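Local coordinates for protein pyruvate kinase 1 (Trypanosoma brucei brucei, PDB 4KCT) that catalyses phosphoryl transfer from phosphoenolpyruvate to ADP, making pyruvate and ATP, and also has an intrinsic decarboxylase activity, at residues A[212-217]-A[221-226]; A[247-252]-A[283-288]; A[332-337]-A[341-346]; A[196-201]-A[225-230]. One frame throughout, in Å; residues are numbered along the deposited sequence. Where two conformers were deposited one is given.

Contact 1: A[212-217]-A[221-226]; sequences SFIRTA and REVRAA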
loop_
_atom_site.group_PDB
_atom_site.type_symbol
_atom_site.label_atom_id
_atom_site.label_comp_id
_atom_site.label_asym_id
_atom_site.label_seq_id
_atom_site.Cartn_x
_atom_site.Cartn_y
_atom_site.Cartn_z
ATOM N N SER A 212 -7.451 -25.367 -30.967
ATOM C CA SER A 212 -8.818 -25.337 -30.462
ATOM C C SER A 212 -9.064 -26.287 -29.312
ATOM O O SER A 212 -8.483 -27.411 -29.250
ATOM C CB SER A 212 -9.819 -25.606 -31.587
ATOM O OG SER A 212 -9.865 -24.508 -32.479
ATOM N N PHE A 213 -9.922 -25.839 -28.400
ATOM C CA PHE A 213 -10.463 -26.689 -27.317
ATOM C C PHE A 213 -9.397 -27.406 -26.506
ATOM O O PHE A 213 -9.543 -28.595 -26.180
ATOM C CB PHE A 213 -11.478 -27.716 -27.877
ATOM C CG PHE A 213 -12.901 -27.373 -27.558
ATOM C CD1 PHE A 213 -13.439 -27.688 -26.304
ATOM C CD2 PHE A 213 -13.644 -26.554 -28.425
ATOM C CE1 PHE A 213 -14.728 -27.282 -25.960
ATOM C CE2 PHE A 213 -14.937 -26.154 -28.090
ATOM C CZ PHE A 213 -15.468 -26.491 -26.841
ATOM N N ILE A 214 -8.389 -26.666 -26.066
ATOM C CA ILE A 214 -7.367 -27.253 -25.206
ATOM C C ILE A 214 -7.923 -27.455 -23.783
ATOM O O ILE A 214 -8.378 -26.497 -23.127
ATOM C CB ILE A 214 -6.084 -26.379 -25.189
ATOM C CG1 ILE A 214 -5.421 -26.381 -26.594
ATOM C CG2 ILE A 214 -5.103 -26.860 -24.117
ATOM C CD1 ILE A 214 -4.958 -27.761 -27.090
ATOM N N ARG A 215 -7.912 -28.705 -23.328
ATOM C CA ARG A 215 -8.519 -29.008 -22.049
ATOM C C ARG A 215 -7.489 -29.271 -20.965
ATOM O O ARG A 215 -7.789 -29.116 -19.781
ATOM C CB ARG A 215 -9.516 -30.159 -22.175
ATOM C CG ARG A 215 -10.727 -29.812 -23.038
ATOM C CD ARG A 215 -11.152 -30.991 -23.912
ATOM N NE ARG A 215 -10.455 -31.042 -25.208
ATOM C CZ ARG A 215 -10.238 -32.170 -25.886
ATOM N NH1 ARG A 215 -9.643 -32.148 -27.080
ATOM N NH2 ARG A 215 -10.662 -33.320 -25.386
ATOM N N THR A 216 -6.282 -29.695 -21.369
ATOM C CA THR A 216 -5.218 -30.082 -20.423
ATOM C C THR A 216 -3.865 -29.699 -20.997
ATOM O O THR A 216 -3.705 -29.575 -22.221
ATOM C CB THR A 216 -5.176 -31.628 -20.189
ATOM O OG1 THR A 216 -4.848 -32.271 -21.420
ATOM C CG2 THR A 216 -6.520 -32.164 -19.690
ATOM N N ALA A 217 -2.852 -29.698 -20.130
ATOM C CA ALA A 217 -1.471 -29.551 -20.565
ATOM C C ALA A 217 -1.033 -30.707 -21.469
ATOM O O ALA A 217 -0.226 -30.515 -22.374
ATOM C CB ALA A 217 -0.536 -29.439 -19.361
ATOM N N ARG A 221 0.940 -30.668 -25.260
ATOM C CA ARG A 221 2.058 -31.545 -25.610
ATOM C C ARG A 221 1.796 -32.443 -26.815
ATOM O O ARG A 221 2.676 -32.610 -27.666
ATOM C CB ARG A 221 2.511 -32.382 -24.390
ATOM C CG ARG A 221 3.231 -31.540 -23.330
ATOM C CD ARG A 221 3.894 -32.396 -22.257
ATOM N NE ARG A 221 2.917 -32.963 -21.327
ATOM C CZ ARG A 221 2.421 -32.315 -20.268
ATOM N NH1 ARG A 221 1.550 -32.920 -19.478
ATOM N NH2 ARG A 221 2.815 -31.065 -19.988
ATOM N N GLU A 222 0.549 -32.894 -26.962
ATOM C CA GLU A 222 0.162 -33.659 -28.146
ATOM C C GLU A 222 0.142 -32.837 -29.409
ATOM O O GLU A 222 0.579 -33.313 -30.458
ATOM C CB GLU A 222 -1.179 -34.372 -27.941
ATOM C CG GLU A 222 -1.035 -35.593 -27.048
ATOM C CD GLU A 222 -2.334 -36.017 -26.383
ATOM O OE1 GLU A 222 -3.411 -35.483 -26.743
ATOM O OE2 GLU A 222 -2.277 -36.902 -25.500
ATOM N N VAL A 223 -0.318 -31.582 -29.318
ATOM C CA VAL A 223 -0.189 -30.673 -30.454
ATOM C C VAL A 223 1.279 -30.436 -30.805
ATOM O O VAL A 223 1.666 -30.448 -31.992
ATOM C CB VAL A 223 -0.903 -29.321 -30.201
ATOM C CG1 VAL A 223 -0.588 -28.324 -31.337
ATOM C CG2 VAL A 223 -2.411 -29.561 -30.097
ATOM N N ARG A 224 2.088 -30.202 -29.778
ATOM C CA ARG A 224 3.509 -29.933 -29.952
ATOM C C ARG A 224 4.166 -31.144 -30.637
ATOM O O ARG A 224 4.920 -30.977 -31.591
ATOM C CB ARG A 224 4.166 -29.653 -28.584
ATOM C CG ARG A 224 5.639 -29.273 -28.622
ATOM C CD ARG A 224 5.860 -27.772 -28.765
ATOM N NE ARG A 224 5.318 -26.978 -27.634
ATOM C CZ ARG A 224 5.121 -25.658 -27.706
ATOM N NH1 ARG A 224 5.475 -25.010 -28.836
ATOM N NH2 ARG A 224 4.551 -24.982 -26.681
ATOM N N ALA A 225 3.747 -32.347 -30.258
ATOM C CA ALA A 225 4.336 -33.569 -30.836
ATOM C C ALA A 225 3.916 -33.786 -32.292
ATOM O O ALA A 225 4.738 -34.139 -33.123
ATOM C CB ALA A 225 4.013 -34.795 -29.978
ATOM N N ALA A 226 2.666 -33.456 -32.616
ATOM C CA ALA A 226 2.192 -33.474 -33.993
ATOM C C ALA A 226 2.940 -32.485 -34.913
ATOM O O ALA A 226 3.087 -32.742 -36.109
ATOM C CB ALA A 226 0.685 -33.210 -34.043
#

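Contact 2: A[247-252]-A[283-288]; sequences QNIDSI and ISKCNV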
loop_
_atom_site.group_PDB
_atom_site.type_symbol
_atom_site.label_atom_id
_atom_site.label_comp_id
_atom_site.label_asym_id
_atom_site.label_seq_id
_atom_site.Cartn_x
_atom_site.Cartn_y
_atom_site.Cartn_z
ATOM N N GLN A 247 -10.253 -24.548 -15.670
ATOM C CA GLN A 247 -9.867 -25.224 -14.449
ATOM C C GLN A 247 -8.379 -25.591 -14.481
ATOM O O GLN A 247 -7.689 -25.491 -13.480
ATOM C CB GLN A 247 -10.698 -26.506 -14.319
ATOM C CG GLN A 247 -10.383 -27.365 -13.118
ATOM C CD GLN A 247 -11.361 -28.521 -12.991
ATOM O OE1 GLN A 247 -11.355 -29.242 -11.999
ATOM N NE2 GLN A 247 -12.204 -28.702 -14.008
ATOM N N ASN A 248 -7.892 -25.998 -15.646
ATOM C CA ASN A 248 -6.504 -26.415 -15.792
ATOM C C ASN A 248 -5.581 -25.287 -16.331
ATOM O O ASN A 248 -4.512 -25.564 -16.854
ATOM C CB ASN A 248 -6.425 -27.648 -16.724
ATOM C CG ASN A 248 -7.137 -28.855 -16.141
ATOM O OD1 ASN A 248 -7.106 -29.057 -14.947
ATOM N ND2 ASN A 248 -7.857 -29.615 -16.989
ATOM N N ILE A 249 -6.009 -24.031 -16.209
ATOM C CA ILE A 249 -5.338 -22.929 -16.893
ATOM C C ILE A 249 -3.830 -22.813 -16.531
ATOM O O ILE A 249 -3.006 -22.546 -17.386
ATOM C CB ILE A 249 -6.081 -21.572 -16.680
ATOM C CG1 ILE A 249 -5.461 -20.474 -17.529
ATOM C CG2 ILE A 249 -6.099 -21.165 -15.198
ATOM C CD1 ILE A 249 -5.475 -20.768 -19.021
ATOM N N ASP A 250 -3.476 -23.014 -15.260
ATOM C CA ASP A 250 -2.067 -22.863 -14.854
ATOM C C ASP A 250 -1.142 -23.804 -15.645
ATOM O O ASP A 250 -0.080 -23.398 -16.132
ATOM C CB ASP A 250 -1.903 -23.157 -13.355
ATOM C CG ASP A 250 -2.527 -22.084 -12.474
ATOM O OD1 ASP A 250 -2.783 -20.964 -12.966
ATOM O OD2 ASP A 250 -2.697 -22.342 -11.259
ATOM N N SER A 251 -1.490 -25.081 -15.673
ATOM C CA SER A 251 -0.656 -26.057 -16.368
ATOM C C SER A 251 -0.725 -25.872 -17.890
ATOM O O SER A 251 0.254 -26.120 -18.599
ATOM C CB SER A 251 -1.052 -27.492 -15.983
ATOM O OG SER A 251 -2.381 -27.772 -16.400
ATOM N N ILE A 252 -1.872 -25.433 -18.401
ATOM C CA ILE A 252 -1.958 -25.113 -19.818
ATOM C C ILE A 252 -1.054 -23.919 -20.206
ATOM O O ILE A 252 -0.321 -23.988 -21.187
ATOM C CB ILE A 252 -3.416 -24.882 -20.264
ATOM C CG1 ILE A 252 -4.182 -26.208 -20.178
ATOM C CG2 ILE A 252 -3.475 -24.312 -21.703
ATOM C CD1 ILE A 252 -5.698 -26.036 -20.183
ATOM N N ILE A 283 -6.444 -13.588 -18.403
ATOM C CA ILE A 283 -5.550 -12.536 -18.851
ATOM C C ILE A 283 -4.507 -12.203 -17.784
ATOM O O ILE A 283 -3.281 -12.129 -18.072
ATOM C CB ILE A 283 -6.308 -11.270 -19.291
ATOM C CG1 ILE A 283 -7.078 -11.560 -20.603
ATOM C CG2 ILE A 283 -5.308 -10.122 -19.474
ATOM C CD1 ILE A 283 -8.081 -10.440 -21.004
ATOM N N SER A 284 -4.965 -12.037 -16.547
ATOM C CA SER A 284 -4.043 -11.703 -15.450
ATOM C C SER A 284 -3.028 -12.814 -15.205
ATOM O O SER A 284 -1.854 -12.540 -14.999
ATOM C CB SER A 284 -4.812 -11.372 -14.174
ATOM O OG SER A 284 -5.517 -10.125 -14.377
ATOM N N LYS A 285 -3.464 -14.063 -15.284
ATOM C CA LYS A 285 -2.531 -15.169 -15.130
ATOM C C LYS A 285 -1.467 -15.157 -16.229
ATOM O O LYS A 285 -0.299 -15.440 -15.960
ATOM C CB LYS A 285 -3.271 -16.529 -15.112
ATOM C CG LYS A 285 -3.948 -16.842 -13.761
ATOM C CD LYS A 285 -4.697 -18.170 -13.840
ATOM C CE LYS A 285 -5.294 -18.577 -12.492
ATOM N NZ LYS A 285 -4.247 -19.045 -11.555
ATOM N N CYS A 286 -1.870 -14.884 -17.469
ATOM C CA CYS A 286 -0.890 -14.752 -18.561
ATOM C C CYS A 286 0.081 -13.588 -18.356
ATOM O O CYS A 286 1.264 -13.707 -18.682
ATOM C CB CYS A 286 -1.595 -14.614 -19.922
ATOM S SG CYS A 286 -2.384 -16.161 -20.452
ATOM N N ASN A 287 -0.436 -12.442 -17.916
ATOM C CA ASN A 287 0.409 -11.301 -17.575
ATOM C C ASN A 287 1.462 -11.688 -16.523
ATOM O O ASN A 287 2.628 -11.259 -16.602
ATOM C CB ASN A 287 -0.416 -10.128 -17.031
ATOM C CG ASN A 287 -1.349 -9.493 -18.075
ATOM O OD1 ASN A 287 -2.217 -8.708 -17.706
ATOM N ND2 ASN A 287 -1.202 -9.852 -19.353
ATOM N N VAL A 288 1.030 -12.384 -15.472
ATOM C CA VAL A 288 1.931 -12.687 -14.361
ATOM C C VAL A 288 3.117 -13.576 -14.795
ATOM O O VAL A 288 4.240 -13.408 -14.294
ATOM C CB VAL A 288 1.176 -13.320 -13.136
ATOM C CG1 VAL A 288 2.166 -14.009 -12.197
ATOM C CG2 VAL A 288 0.412 -12.234 -12.373
#

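Contact 3: A[332-337]-A[341-346]; sequences GETAKG and NEVVQY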
loop_
_atom_site.group_PDB
_atom_site.type_symbol
_atom_site.label_atom_id
_atom_site.label_comp_id
_atom_site.label_asym_id
_atom_site.label_seq_id
_atom_site.Cartn_x
_atom_site.Cartn_y
_atom_site.Cartn_z
ATOM N N GLY A 332 -15.546 -12.717 -37.975
ATOM C CA GLY A 332 -16.434 -12.412 -39.122
ATOM C C GLY A 332 -16.368 -10.936 -39.542
ATOM O O GLY A 332 -16.534 -10.606 -40.732
ATOM N N GLU A 333 -16.081 -10.043 -38.587
ATOM C CA GLU A 333 -15.921 -8.595 -38.915
ATOM C C GLU A 333 -14.968 -8.354 -40.100
ATOM O O GLU A 333 -15.155 -7.403 -40.885
ATOM C CB GLU A 333 -15.428 -7.801 -37.685
ATOM C CG GLU A 333 -16.319 -7.920 -36.436
ATOM C CD GLU A 333 -15.777 -8.930 -35.408
ATOM O OE1 GLU A 333 -15.396 -10.050 -35.800
ATOM O OE2 GLU A 333 -15.813 -8.636 -34.197
ATOM N N THR A 334 -13.848 -9.071 -40.125
ATOM C CA THR A 334 -12.907 -8.936 -41.254
ATOM C C THR A 334 -13.025 -10.045 -42.304
ATOM O O THR A 334 -12.640 -9.849 -43.447
ATOM C CB THR A 334 -11.433 -8.834 -40.785
ATOM O OG1 THR A 334 -11.126 -9.959 -39.943
ATOM C CG2 THR A 334 -11.213 -7.515 -39.990
ATOM N N ALA A 335 -13.420 -11.241 -41.881
ATOM C CA ALA A 335 -13.488 -12.361 -42.804
ATOM C C ALA A 335 -14.622 -12.128 -43.816
ATOM O O ALA A 335 -14.445 -12.331 -45.010
ATOM C CB ALA A 335 -13.717 -13.673 -42.059
ATOM N N LYS A 336 -15.789 -11.725 -43.332
ATOM C CA LYS A 336 -16.947 -11.614 -44.226
ATOM C C LYS A 336 -17.743 -10.325 -44.113
ATOM O O LYS A 336 -18.719 -10.160 -44.795
ATOM C CB LYS A 336 -17.855 -12.815 -44.096
ATOM C CG LYS A 336 -18.461 -13.001 -42.731
ATOM C CD LYS A 336 -19.073 -14.395 -42.608
ATOM C CE LYS A 336 -20.242 -14.405 -41.626
ATOM N NZ LYS A 336 -20.037 -13.460 -40.482
ATOM N N GLY A 337 -17.243 -9.370 -43.361
ATOM C CA GLY A 337 -17.969 -8.144 -43.179
ATOM C C GLY A 337 -17.882 -7.173 -44.341
ATOM O O GLY A 337 -17.055 -7.323 -45.261
ATOM N N ASN A 341 -11.792 -2.659 -43.365
ATOM C CA ASN A 341 -10.794 -1.623 -43.008
ATOM C C ASN A 341 -11.271 -0.729 -41.865
ATOM O O ASN A 341 -10.510 -0.432 -40.952
ATOM C CB ASN A 341 -10.411 -0.769 -44.216
ATOM C CG ASN A 341 -9.793 -1.591 -45.322
ATOM O OD1 ASN A 341 -9.057 -2.531 -45.055
ATOM N ND2 ASN A 341 -10.223 -1.343 -46.571
ATOM N N GLU A 342 -12.539 -0.329 -41.898
ATOM C CA GLU A 342 -13.057 0.604 -40.895
ATOM C C GLU A 342 -13.091 -0.088 -39.506
ATOM O O GLU A 342 -12.919 0.573 -38.493
ATOM C CB GLU A 342 -14.471 1.085 -41.252
ATOM C CG GLU A 342 -14.525 2.029 -42.459
ATOM C CD GLU A 342 -14.537 1.285 -43.793
ATOM O OE1 GLU A 342 -14.530 0.042 -43.811
ATOM O OE2 GLU A 342 -14.467 1.953 -44.843
ATOM N N VAL A 343 -13.446 -1.372 -39.475
ATOM C CA VAL A 343 -13.503 -2.090 -38.195
ATOM C C VAL A 343 -12.105 -2.195 -37.556
ATOM O O VAL A 343 -11.939 -1.898 -36.367
ATOM C CB VAL A 343 -14.234 -3.469 -38.281
ATOM C CG1 VAL A 343 -13.451 -4.467 -39.100
ATOM C CG2 VAL A 343 -14.462 -4.041 -36.881
ATOM N N VAL A 344 -11.089 -2.450 -38.377
ATOM C CA VAL A 344 -9.715 -2.501 -37.866
ATOM C C VAL A 344 -9.253 -1.119 -37.398
ATOM O O VAL A 344 -8.638 -0.986 -36.345
ATOM C CB VAL A 344 -8.741 -3.077 -38.897
ATOM C CG1 VAL A 344 -7.291 -2.864 -38.440
ATOM C CG2 VAL A 344 -9.050 -4.575 -39.134
ATOM N N GLN A 345 -9.596 -0.088 -38.162
ATOM C CA GLN A 345 -9.270 1.278 -37.766
ATOM C C GLN A 345 -9.935 1.694 -36.446
ATOM O O GLN A 345 -9.286 2.295 -35.597
ATOM C CB GLN A 345 -9.617 2.271 -38.898
ATOM C CG GLN A 345 -8.686 2.137 -40.116
ATOM C CD GLN A 345 -9.283 2.765 -41.377
ATOM O OE1 GLN A 345 -10.208 3.552 -41.292
ATOM N NE2 GLN A 345 -8.812 2.337 -42.545
ATOM N N TYR A 346 -11.220 1.352 -36.261
ATOM C CA TYR A 346 -11.885 1.598 -34.961
ATOM C C TYR A 346 -11.177 0.843 -33.859
ATOM O O TYR A 346 -10.961 1.383 -32.771
ATOM C CB TYR A 346 -13.356 1.175 -34.980
ATOM C CG TYR A 346 -14.316 2.298 -35.200
ATOM C CD1 TYR A 346 -14.568 3.225 -34.204
ATOM C CD2 TYR A 346 -14.953 2.462 -36.435
ATOM C CE1 TYR A 346 -15.441 4.277 -34.416
ATOM C CE2 TYR A 346 -15.806 3.520 -36.661
ATOM C CZ TYR A 346 -16.085 4.395 -35.633
ATOM O OH TYR A 346 -16.927 5.451 -35.858
#

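Contact 4: A[196-201]-A[225-230]; sequences KDLEFG and AALGEK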
loop_
_atom_site.group_PDB
_atom_site.type_symbol
_atom_site.label_atom_id
_atom_site.label_comp_id
_atom_site.label_asym_id
_atom_site.label_seq_id
_atom_site.Cartn_x
_atom_site.Cartn_y
_atom_site.Cartn_z
ATOM N N LYS A 196 -3.478 -33.365 -40.772
ATOM C CA LYS A 196 -3.192 -32.907 -42.122
ATOM C C LYS A 196 -3.065 -31.383 -42.156
ATOM O O LYS A 196 -2.265 -30.840 -42.911
ATOM C CB LYS A 196 -4.277 -33.376 -43.090
ATOM C CG LYS A 196 -4.497 -34.883 -43.054
ATOM C CD LYS A 196 -4.336 -35.517 -44.424
ATOM C CE LYS A 196 -4.598 -37.027 -44.374
ATOM N NZ LYS A 196 -5.997 -37.356 -43.957
ATOM N N ASP A 197 -3.930 -30.695 -41.412
ATOM C CA ASP A 197 -3.868 -29.227 -41.374
ATOM C C ASP A 197 -2.555 -28.708 -40.756
ATOM O O ASP A 197 -1.966 -27.759 -41.268
ATOM C CB ASP A 197 -5.090 -28.630 -40.644
ATOM C CG ASP A 197 -6.425 -28.917 -41.371
ATOM O OD1 ASP A 197 -7.510 -28.705 -40.753
ATOM O OD2 ASP A 197 -6.393 -29.368 -42.548
ATOM N N LEU A 198 -2.086 -29.356 -39.689
ATOM C CA LEU A 198 -0.815 -28.971 -39.055
ATOM C C LEU A 198 0.387 -29.300 -39.935
ATOM O O LEU A 198 1.305 -28.487 -40.091
ATOM C CB LEU A 198 -0.670 -29.638 -37.700
ATOM C CG LEU A 198 -1.714 -29.200 -36.648
ATOM C CD1 LEU A 198 -1.603 -30.059 -35.401
ATOM C CD2 LEU A 198 -1.554 -27.716 -36.286
ATOM N N GLU A 199 0.322 -30.447 -40.605
ATOM C CA GLU A 199 1.321 -30.788 -41.600
ATOM C C GLU A 199 1.413 -29.713 -42.681
ATOM O O GLU A 199 2.497 -29.346 -43.090
ATOM C CB GLU A 199 1.000 -32.158 -42.218
ATOM C CG GLU A 199 1.665 -32.411 -43.570
ATOM C CD GLU A 199 1.401 -33.830 -44.082
ATOM O OE1 GLU A 199 2.271 -34.707 -43.867
ATOM O OE2 GLU A 199 0.296 -34.080 -44.638
ATOM N N PHE A 200 0.266 -29.256 -43.173
ATOM C CA PHE A 200 0.217 -28.148 -44.149
ATOM C C PHE A 200 0.829 -26.866 -43.540
ATOM O O PHE A 200 1.721 -26.256 -44.127
ATOM C CB PHE A 200 -1.237 -27.910 -44.579
ATOM C CG PHE A 200 -1.441 -26.673 -45.412
ATOM C CD1 PHE A 200 -1.360 -26.735 -46.805
ATOM C CD2 PHE A 200 -1.779 -25.468 -44.816
ATOM C CE1 PHE A 200 -1.577 -25.601 -47.584
ATOM C CE2 PHE A 200 -2.001 -24.324 -45.583
ATOM C CZ PHE A 200 -1.915 -24.394 -46.967
ATOM N N GLY A 201 0.440 -26.538 -42.315
ATOM C CA GLY A 201 0.987 -25.344 -41.658
ATOM C C GLY A 201 2.505 -25.394 -41.515
ATOM O O GLY A 201 3.204 -24.393 -41.733
ATOM N N ALA A 225 3.747 -32.347 -30.258
ATOM C CA ALA A 225 4.336 -33.569 -30.836
ATOM C C ALA A 225 3.916 -33.786 -32.292
ATOM O O ALA A 225 4.738 -34.139 -33.123
ATOM C CB ALA A 225 4.013 -34.795 -29.978
ATOM N N ALA A 226 2.666 -33.456 -32.616
ATOM C CA ALA A 226 2.192 -33.474 -33.993
ATOM C C ALA A 226 2.940 -32.485 -34.913
ATOM O O ALA A 226 3.087 -32.742 -36.109
ATOM C CB ALA A 226 0.685 -33.210 -34.043
ATOM N N LEU A 227 3.298 -31.312 -34.384
ATOM C CA LEU A 227 4.087 -30.340 -35.155
ATOM C C LEU A 227 5.488 -30.895 -35.431
ATOM O O LEU A 227 6.126 -30.548 -36.424
ATOM C CB LEU A 227 4.204 -29.012 -34.395
ATOM C CG LEU A 227 2.893 -28.241 -34.293
ATOM C CD1 LEU A 227 3.056 -27.072 -33.328
ATOM C CD2 LEU A 227 2.496 -27.752 -35.669
ATOM N N GLY A 228 5.994 -31.690 -34.499
ATOM C CA GLY A 228 7.154 -32.533 -34.793
ATOM C C GLY A 228 8.424 -31.714 -34.812
ATOM O O GLY A 228 8.441 -30.541 -34.400
ATOM N N GLU A 229 9.502 -32.323 -35.269
ATOM C CA GLU A 229 10.792 -31.655 -35.253
ATOM C C GLU A 229 10.800 -30.398 -36.132
ATOM O O GLU A 229 11.320 -29.360 -35.728
ATOM C CB GLU A 229 11.908 -32.633 -35.686
ATOM C CG GLU A 229 13.261 -31.975 -35.865
ATOM C CD GLU A 229 13.872 -31.568 -34.546
ATOM O OE1 GLU A 229 13.470 -32.141 -33.506
ATOM O OE2 GLU A 229 14.741 -30.663 -34.544
ATOM N N LYS A 230 10.206 -30.477 -37.322
ATOM C CA LYS A 230 10.246 -29.336 -38.248
ATOM C C LYS A 230 9.369 -28.136 -37.804
ATOM O O LYS A 230 9.575 -27.013 -38.254
ATOM C CB LYS A 230 9.858 -29.782 -39.641
ATOM C CG LYS A 230 10.914 -30.699 -40.267
ATOM C CD LYS A 230 11.098 -30.409 -41.742
ATOM C CE LYS A 230 9.826 -30.707 -42.510
ATOM N NZ LYS A 230 9.173 -31.946 -42.008
#

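Contact 1: A[212-217]-A[221-226]
R221 turns its CG beside its own backbone N (chi1 -71°) and bends again at chi3 (-74°), which folds the guanidinium back along the first turn of helix 217-227 and onto A217. The group lies with one face against the backbone there: O of A217 stands over its centre, 3.8 Å from CZ of R221. CB of A217 lies alongside, 3.8 Å from NH2 of R221, and a side chain no larger than a methyl suits a place where a flat cationic group has to rest on the helix surface. That same O of A217 is the acceptor for the backbone N of R221, at 3.1 Å and nearly straight (170°), the ordinary i to i+4 bond of a helical first turn. The carbonyl is thus gripped by one N-H while the guanidinium merely covers it; the guanidinium forms a salt bridge with E218 through NE. One residue ahead of A217, T216 serves as N-cap, its OG1 bonded to N of Q219. Deeper in, the contact is apolar and looser: CD1 of I214 meets CG2 of V223 at 4.3 Å, two branched side chains suited to a buried layer. The loop 212-217 follows barrel strand 208-211 of the TIM barrel and leads straight into its helix. I214 and V223 both pack on strand 235-240, against S238 and I236, while A217 leans on S251 and A255 of helix 249-255.

Contact 2: A[247-252]-A[283-288]
The side chain of K285 meets that of D250 at about a right angle and runs past I249 on a slant, so one lysine serves a carboxylate with its tip and a hydrocarbon with its shaft. Its chain is extended through chi2 and chi3 and bends only at chi4 (-74°), which swings NZ towards the acid. There NZ of K285 lies 2.8 Å from OD1 of D250 and uses the syn lone pair of OD1, on the side of OD2. The grip is one-sided, since OD2 of D250 is 3.7 Å from NZ of K285, and the pairing would be expected to stabilise both side chains in their charged forms. The two residues come from neighbouring outer helices of the TIM barrel: helix 249-255 follows strand 235-240, and helix 275-289 comes after the next strand, 258-262. Next to the salt bridge, along the lysine's shaft, CG2 of I249 presses on CD of K285 at 3.6 Å and is nearly as close to CE, 3.8 Å from it. With CG1 of I249 anti to the backbone N (chi1 -173°), it is the short branch that faces the lysine. Isoleucine suits this junction because it is apolar all round: it also packs on I240 of strand 235-240. I253, a turn further along helix 249-255, touches the side chains of K285 and C286. K285 packs as well on I8 of the second subunit.

Contact 3: A[332-337]-A[341-346]
The last beta-alpha unit of the TIM barrel holds this contact: after strand 327-330 a short helix, 332-335, comes before the long helix 340-356, and E333 and T334 of the first pack on V343 and V344 of the second. T334 crosses both valines at about a right angle, and its methyl does the touching, with CG2 of T334 3.7 Å from CG2 of V344 and 3.9 Å from CG1 of V343. Its first torsion (chi1 54°) sets OG1 between the backbone N and the carbonyl carbon and CG2 beside the N; threonine suits the place because one branch can face the apolar helix while the other, OG1, bonds to O of T27. Barrel strands 23-27 and 327-330 are neighbours where the ring of strands closes, and the contact lies over that seam: T334 and V344 both touch C26, and both valines touch L330. From E333 only the root of the side chain takes part. CB of E333 lies 4.0 Å from CG2 of V343, while its backbone O approaches CG1 of the same valine at 3.8 Å. A bend at chi2 (100°) then carries the carboxylate away from helix 340-356 to two backbone N-H groups, OE1 bonding to N of S331 and OE2 to N of L300, so this buried acid has a donor for each oxygen. The side chain of E333 is about 10 Å from the bound pyruvate. G337 has no CB, and one placed there would run into O of E333, so glycine suits this close turn after the short helix.

Contact 4: A[196-201]-A[225-230]
L198 divides its two methyls between two residues of a neighbouring barrel helix: CD1 of L198 lies 4.1 Å from CB of A226, and CD2 of L198 lies 4.1 Å from CD2 of L227. The helices flank one strand of the TIM barrel, since helix 192-204 leads into strand 208-211 and helix 217-227 follows it. Between the two segments the contact is apolar throughout. The two leucines meet at about a right angle, methyl against methyl. In L227, CG sits beside the backbone N (chi1 -69°), which sends the forked end towards L198 although its CB sets out alongside the partner helix and not at it. Each helix contributes a leucine long enough to span the space between them, whereas A226, with its short CB directed toward the partner helix, allows L198 to come close to the turn. One shell out, I209 of strand 208-211 touches both leucines and forms the floor beneath them, and V202 packs on L227 from the same helix as L198. Next to L198, D197 has its partners outside the contact: OD1 forms a salt bridge with K193, one turn earlier in the same helix, and OD2 bonds to H58 of helix 58-75, linking the two helices. Helix 217-227 stops just after L227, where G228 takes a positive phi (76°). The nearest pair of CA atoms across the two segments is that of L198 and L227, 6.4 Å apart.

In the fold
From the N terminus, contact 4 opens first, on helix 192-204, and closes on the end of helix 217-227. Contact 1 starts within that span, in the loop after strand 208-211, and finishes on the same helix, sharing A225 and A226 with contact 4. Contact 2 follows in series, closing a loop of 30 residues that includes strand 258-262. Contact 4 joins helices 192-204 and 217-227, contact 2 joins 249-255 and 275-289, and the touch between contacts 1 and 2, where ND2 of N248 probably bonds to O of R215, bridges the two pairs. Contact 3, a short local closure after strand 327-330, comes last and lies across the chain's centre from contacts 1 and 2, touching none of the others.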